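Local atomic coordinates of HIAXHD3 (Humicola insolens, PDB entry 3ZXK), a protein that removes arabinofuranose side chains, probably from arabinoxylan, as an exo-acting GH43 hydrolase whose active site has been a target for engineering endo-xylanase activity. Residues P43-Y48 / W53-H58; R89-N94 / D152-A157; Y98-V103 / A144-D149. All blocks are in the same frame, centred on the assembly; numbering follows the deposited sequence. Where two conformers were deposited one is given.

Interaction 1. Residues P43-Y48 / W53-H58; sequences PVLKSY and WTPVTH
Val-44 O takes two successive amides of the facing strand: Val-56 N at 2.8 Å, with an almost straight N-H...O angle of 178°, and, weakly, Thr-57 N at 3.5 Å. This is a classic beta bulge in the hairpin of strands 41-47 and 54-58, which closes one four-stranded antiparallel blade of the GH43 five-bladed propeller. Val-56 absorbs the extra residue by leaving the extended conformation (psi -24°). Regular pairing resumes beyond it, where Lys-46 and Thr-54 exchange both backbone bonds and a water donates to Lys-46 O while also meeting Thr-54 OG1.

On the face carrying Val-44, Lys-46, Thr-54 and Thr-57, Val-44 and Thr-57 run side by side in the same direction, Val-44 CB lying 3.6 Å from Thr-57 CG2. Thr-57 OG1 stands anti to its backbone N (chi1 -167°), which leaves the methyl to meet the valine while the hydroxyl pairs with Trp-131. The extended Lys-46 chain crosses Val-56 at about a right angle, CB 3.7 Å from Val-56 CG1, and carries NZ on to salt bridges with Glu-123 and Glu-314.

The other face holds Pro-43, Leu-45, Pro-55 and His-58. Leu-45 CD2 presses tightly on Pro-55, 3.5 Å from its CB. Pro-43 lies over the His-58 imidazole in a CH-pi contact, and that ring is fixed through both nitrogens, to Glu-331 and to Glu-334. Through Glu-334 the histidine reaches from the propeller to the sheet that includes strand 334-336, in the C-terminal concanavalin A-like part. At the turn end the Trp-53 indole lies against strand 41-47, with Ser-47 CB over its face, 3.5 Å from the centroid of the six-membered ring.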
loop_
_atom_site.group_PDB
_atom_site.type_symbol
_atom_site.label_atom_id
_atom_site.label_comp_id
_atom_site.label_asym_id
_atom_site.label_seq_id
_atom_site.Cartn_x
_atom_site.Cartn_y
_atom_site.Cartn_z
ATOM N N PRO A 43 3.439 -4.935 1.100
ATOM C CA PRO A 43 2.929 -5.865 0.079
ATOM C C PRO A 43 3.948 -6.071 -1.028
ATOM O O PRO A 43 4.778 -5.171 -1.304
ATOM C CB PRO A 43 1.738 -5.123 -0.532
ATOM C CG PRO A 43 1.642 -3.827 0.144
ATOM C CD PRO A 43 2.680 -3.674 1.175
ATOM N N VAL A 44 3.873 -7.255 -1.627
ATOM C CA VAL A 44 4.598 -7.595 -2.847
ATOM C C VAL A 44 3.561 -7.909 -3.927
ATOM O O VAL A 44 2.669 -8.751 -3.709
ATOM C CB VAL A 44 5.517 -8.825 -2.673
ATOM C CG1 VAL A 44 6.306 -9.118 -3.942
ATOM C CG2 VAL A 44 6.515 -8.597 -1.535
ATOM N N LEU A 45 3.697 -7.228 -5.063
ATOM C CA LEU A 45 2.894 -7.506 -6.251
ATOM C C LEU A 45 3.739 -8.181 -7.298
ATOM O O LEU A 45 4.975 -8.018 -7.334
ATOM C CB LEU A 45 2.281 -6.226 -6.826
ATOM C CG LEU A 45 1.683 -5.205 -5.830
ATOM C CD1 LEU A 45 1.348 -3.927 -6.589
ATOM C CD2 LEU A 45 0.454 -5.772 -5.151
ATOM N N LYS A 46 3.065 -8.937 -8.164
ATOM C CA LYS A 46 3.713 -9.690 -9.211
ATOM C C LYS A 46 3.097 -9.318 -10.564
ATOM O O LYS A 46 1.878 -9.076 -10.659
ATOM C CB LYS A 46 3.478 -11.166 -8.916
ATOM C CG LYS A 46 3.655 -12.115 -10.057
ATOM C CD LYS A 46 3.288 -13.526 -9.665
ATOM C CE LYS A 46 3.748 -14.454 -10.773
ATOM N NZ LYS A 46 3.514 -15.876 -10.427
ATOM N N SER A 47 3.943 -9.278 -11.588
ATOM C CA SER A 47 3.526 -9.052 -12.975
ATOM C C SER A 47 4.415 -9.788 -13.956
ATOM O O SER A 47 5.564 -10.017 -13.675
ATOM C CB SER A 47 3.589 -7.567 -13.325
ATOM O OG SER A 47 3.060 -7.370 -14.616
ATOM N N TYR A 48 3.879 -10.080 -15.131
ATOM C CA TYR A 48 4.681 -10.645 -16.210
ATOM C C TYR A 48 5.028 -9.596 -17.264
ATOM O O TYR A 48 5.851 -9.850 -18.153
ATOM C CB TYR A 48 3.969 -11.835 -16.857
ATOM C CG TYR A 48 3.798 -13.019 -15.953
ATOM C CD1 TYR A 48 4.868 -13.870 -15.681
ATOM C CD2 TYR A 48 2.550 -13.303 -15.356
ATOM C CE1 TYR A 48 4.694 -14.984 -14.855
ATOM C CE2 TYR A 48 2.377 -14.410 -14.527
ATOM C CZ TYR A 48 3.457 -15.235 -14.281
ATOM O OH TYR A 48 3.299 -16.335 -13.468
ATOM N N TRP A 53 -0.822 -6.243 -12.542
ATOM C CA TRP A 53 -0.214 -6.595 -11.258
ATOM C C TRP A 53 -1.217 -7.312 -10.396
ATOM O O TRP A 53 -2.410 -6.948 -10.398
ATOM C CB TRP A 53 0.237 -5.343 -10.547
ATOM C CG TRP A 53 1.336 -4.634 -11.255
ATOM C CD1 TRP A 53 1.232 -3.609 -12.182
ATOM C CD2 TRP A 53 2.761 -4.900 -11.120
ATOM N NE1 TRP A 53 2.472 -3.196 -12.594
ATOM C CE2 TRP A 53 3.445 -3.949 -11.999
ATOM C CE3 TRP A 53 3.517 -5.790 -10.361
ATOM C CZ2 TRP A 53 4.833 -3.918 -12.108
ATOM C CZ3 TRP A 53 4.908 -5.766 -10.499
ATOM C CH2 TRP A 53 5.549 -4.842 -11.341
ATOM N N THR A 54 -0.737 -8.290 -9.624
ATOM C CA THR A 54 -1.542 -9.086 -8.692
ATOM C C THR A 54 -0.766 -9.151 -7.377
ATOM O O THR A 54 0.445 -9.424 -7.409
ATOM C CB THR A 54 -1.700 -10.527 -9.204
ATOM O OG1 THR A 54 -2.374 -10.520 -10.470
ATOM C CG2 THR A 54 -2.492 -11.373 -8.212
ATOM N N PRO A 55 -1.432 -8.890 -6.232
ATOM C CA PRO A 55 -0.711 -8.989 -4.944
ATOM C C PRO A 55 -0.460 -10.456 -4.585
ATOM O O PRO A 55 -1.360 -11.299 -4.775
ATOM C CB PRO A 55 -1.655 -8.292 -3.949
ATOM C CG PRO A 55 -2.999 -8.411 -4.557
ATOM C CD PRO A 55 -2.861 -8.547 -6.048
ATOM N N VAL A 56 0.758 -10.787 -4.151
ATOM C CA VAL A 56 1.077 -12.196 -3.886
ATOM C C VAL A 56 1.499 -12.520 -2.463
ATOM O O VAL A 56 1.334 -13.661 -2.031
ATOM C CB VAL A 56 2.068 -12.794 -4.903
ATOM C CG1 VAL A 56 1.402 -12.813 -6.275
ATOM C CG2 VAL A 56 3.395 -12.026 -4.902
ATOM N N THR A 57 2.006 -11.532 -1.737
ATOM C CA THR A 57 2.473 -11.734 -0.357
ATOM C C THR A 57 2.675 -10.391 0.337
ATOM O O THR A 57 2.540 -9.341 -0.296
ATOM C CB THR A 57 3.778 -12.625 -0.309
ATOM O OG1 THR A 57 4.045 -13.052 1.042
ATOM C CG2 THR A 57 5.003 -11.900 -0.869
ATOM N N HIS A 58 2.986 -10.420 1.626
ATOM C CA HIS A 58 3.423 -9.219 2.339
ATOM C C HIS A 58 4.688 -9.577 3.071
ATOM O O HIS A 58 4.775 -10.640 3.686
ATOM C CB HIS A 58 2.426 -8.787 3.401
ATOM C CG HIS A 58 1.210 -8.053 2.880
ATOM N ND1 HIS A 58 0.196 -8.677 2.227
ATOM C CD2 HIS A 58 0.866 -6.709 2.954
ATOM C CE1 HIS A 58 -0.777 -7.778 1.948
ATOM N NE2 HIS A 58 -0.367 -6.574 2.373
HETATM O O HOH W 1 -0.137 -10.770 -12.315
#

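Interaction 2. Residues R89-N94 / D152-A157; sequences RYRRSN and DTMYIA
Arg-91 takes Asp-152 side-on in a salt bridge from the end of a strand in one propeller blade to a turn of the next: the arginine ends strand 87-91, and the aspartate lies in the turn leading into strand 154-158. Arg-91 NE donates to Asp-152 OD1 at 2.9 Å, nearly straight and close to the guanidinium plane, while Arg-91 NH2 reaches the backbone Asp-152 O at 3.0 Å. One guanidinium edge thus grips a carboxylate oxygen and a carbonyl oxygen rather than both carboxylate oxygens. The two flat groups stand 69° apart, and NE comes at OD1 from above the carboxylate plane, 40° out of it.

The second carboxylate oxygen goes to Ser-93, whose OG donates to Asp-152 OD2 at 2.6 Å from the syn side. Both oxygens are therefore held, one by the strand end and one by the loop after it, which is likely to limit rotation of the carboxylate. Met-154 covers one face of the guanidinium: its SD lies over the centre of the group, 3.5 Å from Arg-91 NH1, carried there by an extended second torsion (chi2 171°).

Further out, Arg-91 has more partners. NH2 also bonds to Pro-170 O and NH1 to Tyr-98 OH, a hydroxyl that Asn-94 ND2 meets too; Ile-148 touches the arginine from the strand preceding the Asp-152 turn. A leucine in place of Arg-91 would probably leave the Asp-152 carboxylate without its countercharge, strip Asp-152 O and Pro-170 O of a donor, and let the turn shift.

A water also bridges the two segments, accepting from Ser-93 N and donating to Asp-152 OD1 at 2.8 Å.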
loop_
_atom_site.group_PDB
_atom_site.type_symbol
_atom_site.label_atom_id
_atom_site.label_comp_id
_atom_site.label_asym_id
_atom_site.label_seq_id
_atom_site.Cartn_x
_atom_site.Cartn_y
_atom_site.Cartn_z
ATOM N N ARG A 89 14.855 -7.063 -2.417
ATOM C CA ARG A 89 15.559 -7.699 -3.555
ATOM C C ARG A 89 15.594 -9.194 -3.355
ATOM O O ARG A 89 15.466 -9.680 -2.244
ATOM C CB ARG A 89 17.006 -7.182 -3.763
ATOM C CG ARG A 89 17.151 -5.695 -4.140
ATOM C CD ARG A 89 16.763 -5.440 -5.596
ATOM N NE ARG A 89 16.588 -4.028 -5.923
ATOM C CZ ARG A 89 17.512 -3.236 -6.481
ATOM N NH1 ARG A 89 18.746 -3.670 -6.799
ATOM N NH2 ARG A 89 17.200 -1.974 -6.718
ATOM N N TYR A 90 15.769 -9.925 -4.447
ATOM C CA TYR A 90 15.907 -11.373 -4.373
ATOM C C TYR A 90 17.380 -11.773 -4.532
ATOM O O TYR A 90 18.047 -11.366 -5.500
ATOM C CB TYR A 90 15.110 -11.988 -5.512
ATOM C CG TYR A 90 15.265 -13.473 -5.643
ATOM C CD1 TYR A 90 14.767 -14.349 -4.665
ATOM C CD2 TYR A 90 15.881 -14.011 -6.765
ATOM C CE1 TYR A 90 14.896 -15.733 -4.808
ATOM C CE2 TYR A 90 16.039 -15.371 -6.916
ATOM C CZ TYR A 90 15.532 -16.235 -5.944
ATOM O OH TYR A 90 15.684 -17.603 -6.132
ATOM N N ARG A 91 17.868 -12.565 -3.584
ATOM C CA ARG A 91 19.258 -12.997 -3.588
ATOM C C ARG A 91 19.309 -14.374 -4.210
ATOM O O ARG A 91 18.819 -15.341 -3.629
ATOM C CB ARG A 91 19.796 -13.037 -2.162
ATOM C CG ARG A 91 21.312 -13.014 -2.105
ATOM C CD ARG A 91 21.797 -12.992 -0.674
ATOM N NE ARG A 91 23.223 -12.638 -0.642
ATOM C CZ ARG A 91 23.929 -12.488 0.473
ATOM N NH1 ARG A 91 23.368 -12.702 1.675
ATOM N NH2 ARG A 91 25.203 -12.134 0.405
ATOM N N ARG A 92 19.922 -14.465 -5.394
ATOM C CA ARG A 92 20.023 -15.754 -6.095
ATOM C C ARG A 92 20.850 -16.794 -5.342
ATOM O O ARG A 92 20.491 -17.978 -5.326
ATOM C CB ARG A 92 20.595 -15.566 -7.501
ATOM C CG ARG A 92 19.554 -15.124 -8.515
ATOM C CD ARG A 92 19.004 -13.743 -8.260
ATOM N NE ARG A 92 18.282 -13.294 -9.455
ATOM C CZ ARG A 92 17.692 -12.116 -9.567
ATOM N NH1 ARG A 92 17.693 -11.275 -8.534
ATOM N NH2 ARG A 92 17.088 -11.796 -10.702
ATOM N N SER A 93 21.932 -16.361 -4.702
ATOM C CA SER A 93 22.883 -17.334 -4.127
ATOM C C SER A 93 22.273 -18.219 -3.040
ATOM O O SER A 93 22.660 -19.383 -2.906
ATOM C CB SER A 93 24.131 -16.639 -3.608
ATOM O OG SER A 93 23.791 -15.780 -2.544
ATOM N N ASN A 94 21.309 -17.681 -2.290
ATOM C CA ASN A 94 20.628 -18.514 -1.303
ATOM C C ASN A 94 19.114 -18.563 -1.485
ATOM O O ASN A 94 18.407 -18.946 -0.560
ATOM C CB ASN A 94 20.999 -18.095 0.135
ATOM C CG ASN A 94 20.564 -16.683 0.442
ATOM O OD1 ASN A 94 20.096 -15.964 -0.441
ATOM N ND2 ASN A 94 20.677 -16.297 1.691
ATOM N N ASP A 152 28.000 -10.656 -4.897
ATOM C CA ASP A 152 27.161 -11.038 -3.752
ATOM C C ASP A 152 27.389 -10.190 -2.493
ATOM O O ASP A 152 26.942 -10.565 -1.409
ATOM C CB ASP A 152 27.246 -12.553 -3.462
ATOM C CG ASP A 152 25.901 -13.159 -2.996
ATOM O OD1 ASP A 152 24.828 -12.493 -3.074
ATOM O OD2 ASP A 152 25.919 -14.311 -2.510
ATOM N N THR A 153 28.057 -9.037 -2.617
ATOM C CA THR A 153 28.111 -8.112 -1.491
ATOM C C THR A 153 26.857 -7.237 -1.542
ATOM O O THR A 153 26.451 -6.806 -2.599
ATOM C CB THR A 153 29.375 -7.258 -1.516
ATOM O OG1 THR A 153 30.516 -8.132 -1.437
ATOM C CG2 THR A 153 29.401 -6.261 -0.337
ATOM N N MET A 154 26.268 -6.987 -0.382
ATOM C CA MET A 154 25.051 -6.222 -0.248
ATOM C C MET A 154 25.350 -4.792 0.257
ATOM O O MET A 154 26.161 -4.587 1.202
ATOM C CB MET A 154 24.090 -6.967 0.678
ATOM C CG MET A 154 23.688 -8.339 0.131
ATOM S SD MET A 154 22.769 -9.257 1.369
ATOM C CE MET A 154 21.229 -8.364 1.367
ATOM N N TYR A 155 24.709 -3.805 -0.382
ATOM C CA TYR A 155 24.841 -2.385 -0.058
ATOM C C TYR A 155 23.465 -1.786 0.102
ATOM O O TYR A 155 22.531 -2.221 -0.559
ATOM C CB TYR A 155 25.561 -1.623 -1.209
ATOM C CG TYR A 155 26.954 -2.124 -1.479
ATOM C CD1 TYR A 155 28.051 -1.669 -0.748
ATOM C CD2 TYR A 155 27.170 -3.097 -2.454
ATOM C CE1 TYR A 155 29.314 -2.175 -0.993
ATOM C CE2 TYR A 155 28.442 -3.598 -2.706
ATOM C CZ TYR A 155 29.502 -3.115 -1.963
ATOM O OH TYR A 155 30.778 -3.587 -2.167
ATOM N N ILE A 156 23.362 -0.769 0.958
ATOM C CA ILE A 156 22.132 0.020 1.059
ATOM C C ILE A 156 22.458 1.515 0.940
ATOM O O ILE A 156 23.249 2.050 1.720
ATOM C CB ILE A 156 21.338 -0.258 2.358
ATOM C CG1 ILE A 156 20.870 -1.730 2.377
ATOM C CG2 ILE A 156 20.147 0.698 2.499
ATOM C CD1 ILE A 156 20.176 -2.165 3.653
ATOM N N ALA A 157 21.869 2.146 -0.069
ATOM C CA ALA A 157 21.877 3.585 -0.208
ATOM C C ALA A 157 20.691 4.141 0.606
ATOM O O ALA A 157 19.598 3.550 0.631
ATOM C CB ALA A 157 21.790 3.989 -1.690
HETATM O O HOH W 2 23.136 -13.693 -4.992
#

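Interaction 3. Residues Y98-V103 / A144-D149; sequences YWYGCV and AGLLID
Leu-146 CD2 meets two tyrosines of strand 96-103 and makes the close part of this contact. It approaches the edge of the Tyr-100 ring, near the ring plane, 3.8 Å from Tyr-100 CE1; Leu-146 CD1 lies 4.0 Å from Tyr-100 CE1, so both branches of the leucine meet the same ring carbon. CD2 also lies 4.1 Å from Tyr-98 CB and close to the carbonyl of that residue. The leucine reaches across because its CG points away from its own backbone N (chi1 174°), which sends the forked end toward the tyrosines. Leu-146 and Tyr-100 cross at a slant. All three residues are buried, and the touch between the two strands is purely apolar.

Away from this point the side-chain contact thins out. Toward one end Ile-148, partly exposed, comes no nearer than 4.7 Å, between its CD1 and Tyr-98 CD1. Toward the other, Ala-144 CB stays 4.7 Å from Tyr-100 O, and beyond it the partly exposed Cys-102 turns to Cys-140 in a disulfide. Neighbouring side chains pack around the leucine: Met-154 touches both tyrosines, and Arg-89 packs on Leu-146. Tyr-100 OH bonds to Gly-172 O, anchoring the far end of that ring.

Strand 96-103 belongs to one antiparallel blade and strand 145-148 opens the next, so this is the face-to-face packing of adjacent blades, mainly through side chains, that builds the five-bladed beta-propeller of family GH43.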
loop_
_atom_site.group_PDB
_atom_site.type_symbol
_atom_site.label_atom_id
_atom_site.label_comp_id
_atom_site.label_asym_id
_atom_site.label_seq_id
_atom_site.Cartn_x
_atom_site.Cartn_y
_atom_site.Cartn_z
ATOM N N TYR A 98 15.038 -10.479 0.540
ATOM C CA TYR A 98 15.413 -9.618 1.655
ATOM C C TYR A 98 14.638 -8.297 1.600
ATOM O O TYR A 98 14.800 -7.505 0.651
ATOM C CB TYR A 98 16.900 -9.265 1.643
ATOM C CG TYR A 98 17.865 -10.400 1.917
ATOM C CD1 TYR A 98 17.994 -11.478 1.025
ATOM C CD2 TYR A 98 18.673 -10.391 3.051
ATOM C CE1 TYR A 98 18.882 -12.523 1.269
ATOM C CE2 TYR A 98 19.582 -11.429 3.288
ATOM C CZ TYR A 98 19.669 -12.508 2.406
ATOM O OH TYR A 98 20.584 -13.507 2.636
ATOM N N TRP A 99 13.917 -8.003 2.669
ATOM C CA TRP A 99 13.189 -6.742 2.821
ATOM C C TRP A 99 13.831 -5.964 3.950
ATOM O O TRP A 99 13.945 -6.480 5.061
ATOM C CB TRP A 99 11.695 -7.016 3.146
ATOM C CG TRP A 99 10.924 -5.727 3.366
ATOM C CD1 TRP A 99 10.322 -4.954 2.394
ATOM C CD2 TRP A 99 10.750 -4.994 4.612
ATOM N NE1 TRP A 99 9.777 -3.813 2.938
ATOM C CE2 TRP A 99 10.000 -3.784 4.280
ATOM C CE3 TRP A 99 11.110 -5.217 5.933
ATOM C CZ2 TRP A 99 9.624 -2.858 5.245
ATOM C CZ3 TRP A 99 10.744 -4.264 6.895
ATOM C CH2 TRP A 99 10.012 -3.114 6.558
ATOM N N TYR A 100 14.252 -4.732 3.685
ATOM C CA TYR A 100 14.744 -3.900 4.785
ATOM C C TYR A 100 13.861 -2.661 4.850
ATOM O O TYR A 100 13.541 -2.075 3.799
ATOM C CB TYR A 100 16.172 -3.413 4.540
ATOM C CG TYR A 100 17.256 -4.459 4.508
ATOM C CD1 TYR A 100 17.513 -5.206 3.348
ATOM C CD2 TYR A 100 18.058 -4.691 5.646
ATOM C CE1 TYR A 100 18.532 -6.165 3.327
ATOM C CE2 TYR A 100 19.075 -5.648 5.629
ATOM C CZ TYR A 100 19.303 -6.371 4.466
ATOM O OH TYR A 100 20.300 -7.325 4.424
ATOM N N GLY A 101 13.583 -2.215 6.070
ATOM C CA GLY A 101 12.883 -0.933 6.241
ATOM C C GLY A 101 13.236 -0.307 7.576
ATOM O O GLY A 101 13.238 -1.007 8.595
ATOM N N CYS A 102 13.495 1.004 7.586
ATOM C CA CYS A 102 13.733 1.729 8.833
ATOM C C CYS A 102 12.417 2.203 9.416
ATOM O O CYS A 102 11.638 2.869 8.735
ATOM C CB CYS A 102 14.654 2.941 8.612
ATOM S SG CYS A 102 14.892 3.834 10.180
ATOM N N VAL A 103 12.167 1.859 10.673
ATOM C CA VAL A 103 10.950 2.269 11.360
ATOM C C VAL A 103 11.384 2.820 12.700
ATOM O O VAL A 103 12.045 2.128 13.494
ATOM C CB VAL A 103 9.971 1.071 11.567
ATOM C CG1 VAL A 103 8.723 1.532 12.318
ATOM C CG2 VAL A 103 9.579 0.470 10.215
ATOM N N ALA A 144 15.568 3.578 2.251
ATOM C CA ALA A 144 16.609 2.609 1.939
ATOM C C ALA A 144 16.449 2.103 0.507
ATOM O O ALA A 144 15.312 1.911 0.029
ATOM C CB ALA A 144 16.504 1.435 2.912
ATOM N N GLY A 145 17.591 1.869 -0.136
ATOM C CA GLY A 145 17.656 1.187 -1.434
ATOM C C GLY A 145 18.753 0.138 -1.434
ATOM O O GLY A 145 19.962 0.475 -1.480
ATOM N N LEU A 146 18.330 -1.131 -1.426
ATOM C CA LEU A 146 19.235 -2.274 -1.424
ATOM C C LEU A 146 19.749 -2.622 -2.812
ATOM O O LEU A 146 18.975 -2.640 -3.768
ATOM C CB LEU A 146 18.480 -3.517 -0.871
ATOM C CG LEU A 146 19.169 -4.890 -0.897
ATOM C CD1 LEU A 146 20.402 -4.853 -0.015
ATOM C CD2 LEU A 146 18.225 -5.999 -0.440
ATOM N N LEU A 147 21.049 -2.951 -2.891
ATOM C CA LEU A 147 21.663 -3.547 -4.056
ATOM C C LEU A 147 22.381 -4.821 -3.625
ATOM O O LEU A 147 23.165 -4.772 -2.703
ATOM C CB LEU A 147 22.706 -2.570 -4.689
ATOM C CG LEU A 147 23.655 -3.239 -5.700
ATOM C CD1 LEU A 147 22.867 -3.722 -6.896
ATOM C CD2 LEU A 147 24.761 -2.312 -6.167
ATOM N N ILE A 148 22.088 -5.942 -4.260
ATOM C CA ILE A 148 22.945 -7.113 -4.133
ATOM C C ILE A 148 23.867 -7.130 -5.352
ATOM O O ILE A 148 23.403 -7.392 -6.469
ATOM C CB ILE A 148 22.092 -8.398 -4.025
ATOM C CG1 ILE A 148 21.055 -8.218 -2.886
ATOM C CG2 ILE A 148 22.979 -9.642 -3.911
ATOM C CD1 ILE A 148 20.133 -9.395 -2.647
ATOM N N ASP A 149 25.156 -6.848 -5.126
ATOM C CA ASP A 149 26.119 -6.672 -6.189
ATOM C C ASP A 149 26.462 -7.999 -6.898
ATOM O O ASP A 149 26.125 -9.081 -6.432
ATOM C CB ASP A 149 27.361 -5.963 -5.630
ATOM C CG ASP A 149 28.142 -5.236 -6.682
ATOM O OD1 ASP A 149 27.749 -5.267 -7.883
ATOM O OD2 ASP A 149 29.160 -4.619 -6.306
#

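Overall arrangement
Interaction 1 works within one blade, joining neighbouring strands by backbone bonds, whereas interactions 2 and 3 both join the next two blades of the propeller through side chains. Interactions 2 and 3 hold the same two sheets, with centres 9 Å apart, and interaction 3 is nested in the loop that interaction 2 closes. Their second segments are paired strands, Ala-157 O lying 2.7 Å from Gly-145 N. Chemistry follows place: interaction 3 is buried and apolar, while interaction 2, farther from the centre of the chain, seals the turns with charge and water. Interaction 1, also largely buried, stands about 20 Å from interaction 2, centre to centre, and touches neither.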